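Local structure of CIR protein (Plasmodium chabaudi chabaudi, 6ZYV) at residues N7-I18 with G62-I73. The protein is of unknown function but belongs to the PIR family of variant antigens of the malaria parasite, and is linked to infected red blood cells. The protein carries 5 engineered substitutions. Sequence-based numbering, arbitrary orientation.
Sequences NLKYVCKDIKKI and GFIWLLVMFEHI
Asp14 enters a hole formed by Trp65, Leu66, Met69 and Phe70. Asp14 CB rests against Leu66 CD2 (3.9 Å) and, on the same side, Phe70 CE1. With CG anti to the carbonyl carbon (chi1 -61°) and facing Met69 CB, the carboxylate slides past the Phe70 ring, the two planes 26° apart. Asp14 OD2 ends 3.5 Å from Met69 CB and at the edge of the Phe70 ring, while Asp14 OD1 touches Met69 CE and is met nearly along its C-O axis by Lys17 NZ at 3.2 Å, a salt bridge within helix 8-18. This knob-into-hole packing joins helices 8-18 and 62-71, nearly antiparallel at 158°, axes 10.1 Å apart at their closest, in the all-helical PIR ectodomain, where the Cys12-Cys165 disulfide ties helix 8-20 to helix 154-174. Phe70 has Val11 CG2 over one face and its own helix's Leu66 O over the opposite one. Trp65 turns an edge to Asp14 O, in the ring plane and 3.5 Å from Trp65 CZ3; Met69 CG lies over one face of the indole. At side-chain-less Gly62, Ile18 CD1 comes within 3.5 Å of Gly62 CA. Towards the other end, Ile73 CD1 touches both Tyr10 CB, at 3.7 Å, and Val11 CG2.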
loop_
_atom_site.group_PDB
_atom_site.type_symbol
_atom_site.label_atom_id
_atom_site.label_comp_id
_atom_site.label_asym_id
_atom_site.label_seq_id
_atom_site.Cartn_x
_atom_site.Cartn_y
_atom_site.Cartn_z
ATOM N N ASN A 7 -11.900 3.200 2.610
ATOM C CA ASN A 7 -10.823 2.376 3.152
ATOM C C ASN A 7 -9.468 3.050 3.128
ATOM O O ASN A 7 -8.651 2.764 4.007
ATOM C CB ASN A 7 -10.759 1.011 2.442
ATOM C CG ASN A 7 -10.343 1.060 0.983
ATOM O OD1 ASN A 7 -9.170 1.274 0.639
ATOM N ND2 ASN A 7 -11.293 0.893 0.084
ATOM N N LEU A 8 -9.214 3.935 2.132
ATOM C CA LEU A 8 -7.918 4.616 2.040
ATOM C C LEU A 8 -7.619 5.506 3.209
ATOM O O LEU A 8 -6.458 5.693 3.539
ATOM C CB LEU A 8 -7.699 5.382 0.730
ATOM C CG LEU A 8 -7.354 4.577 -0.502
ATOM C CD1 LEU A 8 -6.891 5.463 -1.596
ATOM C CD2 LEU A 8 -6.233 3.601 -0.246
ATOM N N LYS A 9 -8.646 5.991 3.906
ATOM C CA LYS A 9 -8.501 6.775 5.127
ATOM C C LYS A 9 -7.610 6.013 6.142
ATOM O O LYS A 9 -6.663 6.583 6.676
ATOM C CB LYS A 9 -9.900 7.034 5.721
ATOM C CG LYS A 9 -9.910 7.774 7.042
ATOM C CD LYS A 9 -11.344 7.956 7.535
ATOM C CE LYS A 9 -11.427 8.755 8.822
ATOM N NZ LYS A 9 -12.810 8.758 9.383
ATOM N N TYR A 10 -7.820 4.695 6.248
ATOM C CA TYR A 10 -7.082 3.835 7.161
ATOM C C TYR A 10 -5.834 3.254 6.526
ATOM O O TYR A 10 -4.808 3.221 7.183
ATOM C CB TYR A 10 -7.980 2.714 7.714
ATOM C CG TYR A 10 -9.186 3.263 8.418
ATOM C CD1 TYR A 10 -9.051 4.016 9.572
ATOM C CD2 TYR A 10 -10.461 3.128 7.867
ATOM C CE1 TYR A 10 -10.161 4.549 10.215
ATOM C CE2 TYR A 10 -11.570 3.702 8.468
ATOM C CZ TYR A 10 -11.423 4.395 9.653
ATOM O OH TYR A 10 -12.544 4.934 10.250
ATOM N N VAL A 11 -5.897 2.821 5.258
ATOM C CA VAL A 11 -4.743 2.264 4.542
ATOM C C VAL A 11 -3.586 3.256 4.510
ATOM O O VAL A 11 -2.458 2.887 4.847
ATOM C CB VAL A 11 -5.171 1.813 3.131
ATOM C CG1 VAL A 11 -3.972 1.455 2.253
ATOM C CG2 VAL A 11 -6.152 0.655 3.210
ATOM N N CYS A 12 -3.879 4.533 4.180
ATOM C CA CYS A 12 -2.880 5.613 4.113
ATOM C C CYS A 12 -2.256 5.892 5.477
ATOM O O CYS A 12 -1.052 6.132 5.592
ATOM C CB CYS A 12 -3.481 6.876 3.494
ATOM S SG CYS A 12 -3.924 6.703 1.745
ATOM N N LYS A 13 -3.070 5.821 6.519
ATOM C CA LYS A 13 -2.640 6.026 7.894
ATOM C C LYS A 13 -1.729 4.882 8.332
ATOM O O LYS A 13 -0.672 5.126 8.895
ATOM C CB LYS A 13 -3.906 6.073 8.780
ATOM C CG LYS A 13 -3.830 6.902 10.039
ATOM C CD LYS A 13 -5.195 7.563 10.270
ATOM C CE LYS A 13 -5.645 7.626 11.701
ATOM N NZ LYS A 13 -6.997 8.259 11.793
ATOM N N ASP A 14 -2.124 3.630 8.059
ATOM C CA ASP A 14 -1.352 2.459 8.464
ATOM C C ASP A 14 -0.018 2.377 7.758
ATOM O O ASP A 14 0.986 2.092 8.405
ATOM C CB ASP A 14 -2.154 1.161 8.264
ATOM C CG ASP A 14 -3.429 1.095 9.080
ATOM O OD1 ASP A 14 -3.511 1.802 10.104
ATOM O OD2 ASP A 14 -4.367 0.369 8.662
ATOM N N ILE A 15 0.013 2.690 6.452
ATOM C CA ILE A 15 1.269 2.664 5.707
ATOM C C ILE A 15 2.241 3.697 6.276
ATOM O O ILE A 15 3.400 3.361 6.549
ATOM C CB ILE A 15 1.054 2.819 4.168
ATOM C CG1 ILE A 15 0.384 1.568 3.581
ATOM C CG2 ILE A 15 2.365 3.110 3.466
ATOM C CD1 ILE A 15 -0.004 1.652 2.126
ATOM N N LYS A 16 1.750 4.924 6.554
ATOM C CA LYS A 16 2.619 5.939 7.156
ATOM C C LYS A 16 3.196 5.482 8.508
ATOM O O LYS A 16 4.399 5.643 8.773
ATOM C CB LYS A 16 1.935 7.311 7.286
ATOM C CG LYS A 16 2.876 8.372 7.893
ATOM C CD LYS A 16 3.235 9.494 6.911
ATOM C CE LYS A 16 4.013 10.644 7.524
ATOM N NZ LYS A 16 5.347 10.192 8.009
ATOM N N LYS A 17 2.348 4.857 9.339
ATOM C CA LYS A 17 2.757 4.347 10.651
ATOM C C LYS A 17 3.903 3.312 10.509
ATOM O O LYS A 17 4.954 3.476 11.133
ATOM C CB LYS A 17 1.541 3.732 11.390
ATOM C CG LYS A 17 1.184 4.421 12.700
ATOM C CD LYS A 17 -0.203 3.994 13.254
ATOM C CE LYS A 17 -1.376 4.287 12.314
ATOM N NZ LYS A 17 -2.627 3.533 12.677
ATOM N N ILE A 18 3.737 2.299 9.626
ATOM C CA ILE A 18 4.776 1.299 9.449
ATOM C C ILE A 18 6.035 1.886 8.780
ATOM O O ILE A 18 7.141 1.504 9.156
ATOM C CB ILE A 18 4.281 -0.008 8.763
ATOM C CG1 ILE A 18 5.288 -1.149 8.972
ATOM C CG2 ILE A 18 3.970 0.185 7.285
ATOM C CD1 ILE A 18 5.674 -1.378 10.434
ATOM N N GLY A 62 6.667 -5.875 9.615
ATOM C CA GLY A 62 5.934 -4.678 9.201
ATOM C C GLY A 62 4.861 -4.972 8.172
ATOM O O GLY A 62 3.783 -4.383 8.203
ATOM N N PHE A 63 5.145 -5.908 7.274
ATOM C CA PHE A 63 4.218 -6.340 6.242
ATOM C C PHE A 63 3.040 -7.103 6.869
ATOM O O PHE A 63 1.897 -6.883 6.480
ATOM C CB PHE A 63 4.946 -7.217 5.207
ATOM C CG PHE A 63 4.049 -7.783 4.135
ATOM C CD1 PHE A 63 3.693 -7.022 3.029
ATOM C CD2 PHE A 63 3.549 -9.071 4.240
ATOM C CE1 PHE A 63 2.855 -7.541 2.050
ATOM C CE2 PHE A 63 2.717 -9.587 3.265
ATOM C CZ PHE A 63 2.369 -8.814 2.179
ATOM N N ILE A 64 3.319 -7.995 7.822
ATOM C CA ILE A 64 2.292 -8.763 8.527
ATOM C C ILE A 64 1.443 -7.831 9.387
ATOM O O ILE A 64 0.215 -7.921 9.355
ATOM C CB ILE A 64 2.920 -9.902 9.339
ATOM C CG1 ILE A 64 3.553 -10.919 8.380
ATOM C CG2 ILE A 64 1.908 -10.565 10.272
ATOM C CD1 ILE A 64 4.502 -11.839 9.073
ATOM N N TRP A 65 2.077 -6.855 10.056
ATOM C CA TRP A 65 1.344 -5.846 10.808
ATOM C C TRP A 65 0.342 -5.092 9.888
ATOM O O TRP A 65 -0.808 -4.941 10.266
ATOM C CB TRP A 65 2.313 -4.868 11.493
ATOM C CG TRP A 65 1.624 -3.837 12.334
ATOM C CD1 TRP A 65 1.269 -3.945 13.648
ATOM C CD2 TRP A 65 1.197 -2.541 11.906
ATOM N NE1 TRP A 65 0.643 -2.792 14.064
ATOM C CE2 TRP A 65 0.562 -1.924 13.002
ATOM C CE3 TRP A 65 1.270 -1.851 10.696
ATOM C CZ2 TRP A 65 0.054 -0.629 12.933
ATOM C CZ3 TRP A 65 0.723 -0.591 10.618
ATOM C CH2 TRP A 65 0.153 0.021 11.735
ATOM N N LEU A 66 0.762 -4.713 8.655
ATOM C CA LEU A 66 -0.082 -4.056 7.664
ATOM C C LEU A 66 -1.278 -4.880 7.323
ATOM O O LEU A 66 -2.371 -4.354 7.350
ATOM C CB LEU A 66 0.661 -3.774 6.334
ATOM C CG LEU A 66 1.292 -2.410 6.105
ATOM C CD1 LEU A 66 1.614 -2.228 4.603
ATOM C CD2 LEU A 66 0.411 -1.265 6.673
ATOM N N LEU A 67 -1.074 -6.152 6.931
ATOM C CA LEU A 67 -2.158 -7.059 6.585
ATOM C C LEU A 67 -3.122 -7.242 7.735
ATOM O O LEU A 67 -4.323 -7.271 7.506
ATOM C CB LEU A 67 -1.621 -8.436 6.159
ATOM C CG LEU A 67 -1.056 -8.562 4.760
ATOM C CD1 LEU A 67 -0.613 -10.019 4.507
ATOM C CD2 LEU A 67 -2.091 -8.132 3.711
ATOM N N VAL A 68 -2.610 -7.362 8.969
ATOM C CA VAL A 68 -3.464 -7.512 10.140
ATOM C C VAL A 68 -4.340 -6.243 10.319
ATOM O O VAL A 68 -5.556 -6.346 10.481
ATOM C CB VAL A 68 -2.639 -7.858 11.396
ATOM C CG1 VAL A 68 -3.461 -7.682 12.671
ATOM C CG2 VAL A 68 -2.100 -9.286 11.310
ATOM N N MET A 69 -3.732 -5.059 10.200
ATOM C CA MET A 69 -4.460 -3.800 10.316
ATOM C C MET A 69 -5.478 -3.612 9.215
ATOM O O MET A 69 -6.557 -3.131 9.494
ATOM C CB MET A 69 -3.494 -2.605 10.309
ATOM C CG MET A 69 -2.647 -2.522 11.536
ATOM S SD MET A 69 -3.575 -2.343 13.078
ATOM C CE MET A 69 -4.402 -0.749 12.790
ATOM N N PHE A 70 -5.144 -3.953 7.964
ATOM C CA PHE A 70 -6.067 -3.805 6.845
ATOM C C PHE A 70 -7.290 -4.704 7.044
ATOM O O PHE A 70 -8.404 -4.286 6.744
ATOM C CB PHE A 70 -5.399 -4.146 5.492
ATOM C CG PHE A 70 -4.325 -3.202 4.996
ATOM C CD1 PHE A 70 -4.110 -1.980 5.615
ATOM C CD2 PHE A 70 -3.501 -3.559 3.934
ATOM C CE1 PHE A 70 -3.103 -1.134 5.175
ATOM C CE2 PHE A 70 -2.523 -2.691 3.466
ATOM C CZ PHE A 70 -2.324 -1.489 4.084
ATOM N N GLU A 71 -7.096 -5.942 7.531
ATOM C CA GLU A 71 -8.219 -6.852 7.777
ATOM C C GLU A 71 -9.195 -6.242 8.837
ATOM O O GLU A 71 -10.398 -6.471 8.763
ATOM C CB GLU A 71 -7.691 -8.223 8.240
ATOM C CG GLU A 71 -8.769 -9.264 8.487
ATOM C CD GLU A 71 -8.327 -10.545 9.181
ATOM O OE1 GLU A 71 -7.356 -10.514 9.972
ATOM O OE2 GLU A 71 -8.977 -11.586 8.945
ATOM N N HIS A 72 -8.690 -5.421 9.774
ATOM C CA HIS A 72 -9.543 -4.770 10.779
ATOM C C HIS A 72 -10.550 -3.802 10.162
ATOM O O HIS A 72 -11.531 -3.461 10.820
ATOM C CB HIS A 72 -8.710 -3.979 11.789
ATOM C CG HIS A 72 -7.796 -4.805 12.622
ATOM N ND1 HIS A 72 -8.158 -6.064 13.059
ATOM C CD2 HIS A 72 -6.578 -4.495 13.125
ATOM C CE1 HIS A 72 -7.149 -6.482 13.805
ATOM N NE2 HIS A 72 -6.170 -5.576 13.854
ATOM N N ILE A 73 -10.283 -3.314 8.926
ATOM C CA ILE A 73 -11.190 -2.424 8.215
ATOM C C ILE A 73 -12.491 -3.170 7.866
ATOM O O ILE A 73 -13.568 -2.573 7.890
ATOM C CB ILE A 73 -10.510 -1.785 6.972
ATOM C CG1 ILE A 73 -9.154 -1.132 7.347
ATOM C CG2 ILE A 73 -11.446 -0.742 6.329
ATOM C CD1 ILE A 73 -8.311 -0.649 6.109
#